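Local coordinates for protein kojibiose phosphorylase (Gut metagenome, PDB 6W0P) that belongs to glycoside hydrolase family 65, with a beta-sandwich N-terminal domain, an all-helical central catalytic domain and a small C-terminal domain, at residues I63-L68 with L205-T210. Residues are numbered along the deposited sequence; the frame is centred on the assembly and turned at random.
Sequences IYEYAL and LTTNQT
Glu65 grips the backbone of Thr206 and Thr207 and so joins the short strand 64-66 to the turn between antiparallel strands 197-204 and 210-217, a beta-hairpin connection in the N-terminal beta-sandwich domain of this family 65 enzyme. The tight part lies round the Glu65 carboxylate. OE1 of Glu65 takes two backbone N-H groups of the turn, from Thr206 N at 2.7 Å and Thr207 N at 2.9 Å. The Thr207 bond comes in on the syn side, near the carboxylate plane, whereas Thr206 N stands 42° out of it. A bend at chi2 (-48°) brings OE2 of Glu65 back to its own strand, where it accepts from Tyr66 N, so both oxygens are held, and the three N-H donors probably stabilise the negative charge. At the other end the extended Gln209 side chain reaches back from the turn and presents OE1 to Tyr64 N at 3.0 Å, in the carbonyl plane and on a lone pair; its NE2 bonds to Gly62 O and Lys257 O, which fixes the amide's rotation. CD1 of Ile63 packs against this amide. The outer side is looser: Leu68 CD2 and Leu205 CD1 meet by single methyls at 3.6 Å near solvent, and Thr206, itself exposed, touches the Tyr66 ring through CG2. The hydroxyls of Tyr64 and Tyr66 lead away from the turn to Asn402 and Lys404. Thr207 CG2 lies over one face of the Tyr64 ring, a CH-pi contact 3.9 Å from the centroid and displaced toward the CE2 rim.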
# COMPACT_ATOMS: atom_id res chain seq x y z
N ILE A 63 -7.04 27.41 3.49
CA ILE A 63 -5.86 27.61 4.37
C ILE A 63 -5.42 26.23 4.84
O ILE A 63 -6.18 25.58 5.56
CB ILE A 63 -6.18 28.55 5.54
CG1 ILE A 63 -6.32 30.00 5.06
CG2 ILE A 63 -5.13 28.41 6.62
CD1 ILE A 63 -5.10 30.58 4.35
N TYR A 64 -4.26 25.79 4.38
CA TYR A 64 -3.86 24.37 4.37
C TYR A 64 -2.35 24.29 4.54
O TYR A 64 -1.64 25.30 4.28
CB TYR A 64 -4.32 23.72 3.07
CG TYR A 64 -3.41 23.97 1.89
CD1 TYR A 64 -3.53 25.11 1.12
CD2 TYR A 64 -2.43 23.06 1.55
CE1 TYR A 64 -2.67 25.35 0.05
CE2 TYR A 64 -1.57 23.27 0.49
CZ TYR A 64 -1.69 24.42 -0.26
OH TYR A 64 -0.85 24.61 -1.32
N GLU A 65 -1.88 23.12 4.97
CA GLU A 65 -0.45 22.77 5.05
C GLU A 65 -0.25 21.36 4.49
O GLU A 65 -1.24 20.59 4.40
CB GLU A 65 0.07 22.82 6.49
CG GLU A 65 0.96 24.02 6.76
CD GLU A 65 2.05 24.24 5.73
OE1 GLU A 65 2.25 25.40 5.34
OE2 GLU A 65 2.68 23.26 5.30
N TYR A 66 1.02 21.03 4.22
CA TYR A 66 1.47 19.67 3.85
C TYR A 66 1.84 18.88 5.10
O TYR A 66 2.10 19.46 6.18
CB TYR A 66 2.64 19.80 2.87
CG TYR A 66 2.25 20.24 1.48
CD1 TYR A 66 1.73 19.33 0.57
CD2 TYR A 66 2.44 21.54 1.06
CE1 TYR A 66 1.40 19.70 -0.72
CE2 TYR A 66 2.12 21.93 -0.23
CZ TYR A 66 1.59 21.01 -1.12
OH TYR A 66 1.26 21.38 -2.40
N ALA A 67 1.86 17.55 4.97
CA ALA A 67 2.45 16.66 5.98
C ALA A 67 3.87 17.15 6.29
O ALA A 67 4.55 17.59 5.35
CB ALA A 67 2.46 15.24 5.50
N LEU A 68 4.30 17.07 7.54
CA LEU A 68 5.61 17.61 8.01
C LEU A 68 6.78 16.84 7.38
O LEU A 68 7.84 17.47 7.11
CB LEU A 68 5.66 17.50 9.54
CG LEU A 68 4.69 18.42 10.27
CD1 LEU A 68 4.69 18.12 11.77
CD2 LEU A 68 5.04 19.87 9.99
N LEU A 205 3.60 27.19 7.69
CA LEU A 205 4.97 26.62 7.70
C LEU A 205 5.58 26.71 6.30
O LEU A 205 6.73 27.15 6.21
CB LEU A 205 4.91 25.14 8.13
CG LEU A 205 4.24 24.83 9.47
CD1 LEU A 205 4.49 23.38 9.88
CD2 LEU A 205 4.75 25.76 10.57
N THR A 206 4.82 26.33 5.27
CA THR A 206 5.33 25.99 3.91
C THR A 206 4.51 26.68 2.81
O THR A 206 5.14 27.11 1.82
CB THR A 206 5.37 24.47 3.75
OG1 THR A 206 6.69 24.14 4.18
CG2 THR A 206 5.10 23.95 2.35
N THR A 207 3.18 26.76 2.95
CA THR A 207 2.26 27.01 1.81
C THR A 207 2.22 28.49 1.45
O THR A 207 1.48 28.85 0.53
CB THR A 207 0.88 26.44 2.14
OG1 THR A 207 0.36 27.10 3.30
CG2 THR A 207 0.95 24.95 2.38
N ASN A 208 2.97 29.33 2.18
CA ASN A 208 3.13 30.78 1.89
C ASN A 208 1.78 31.48 2.12
O ASN A 208 1.44 32.40 1.36
CB ASN A 208 3.69 31.03 0.48
CG ASN A 208 4.85 32.00 0.50
OD1 ASN A 208 5.92 31.67 1.02
ND2 ASN A 208 4.65 33.20 -0.05
N GLN A 209 1.04 31.04 3.13
CA GLN A 209 -0.29 31.62 3.46
C GLN A 209 -0.18 32.40 4.77
O GLN A 209 0.49 31.91 5.70
CB GLN A 209 -1.35 30.54 3.52
CG GLN A 209 -1.54 29.84 2.19
CD GLN A 209 -2.65 28.82 2.30
OE1 GLN A 209 -2.74 28.09 3.29
NE2 GLN A 209 -3.51 28.80 1.28
N THR A 210 -0.85 33.54 4.81
CA THR A 210 -0.86 34.48 5.95
C THR A 210 -2.30 34.77 6.37
O THR A 210 -3.22 34.67 5.52
CB THR A 210 -0.13 35.78 5.60
OG1 THR A 210 -0.92 36.50 4.66
CG2 THR A 210 1.27 35.53 5.07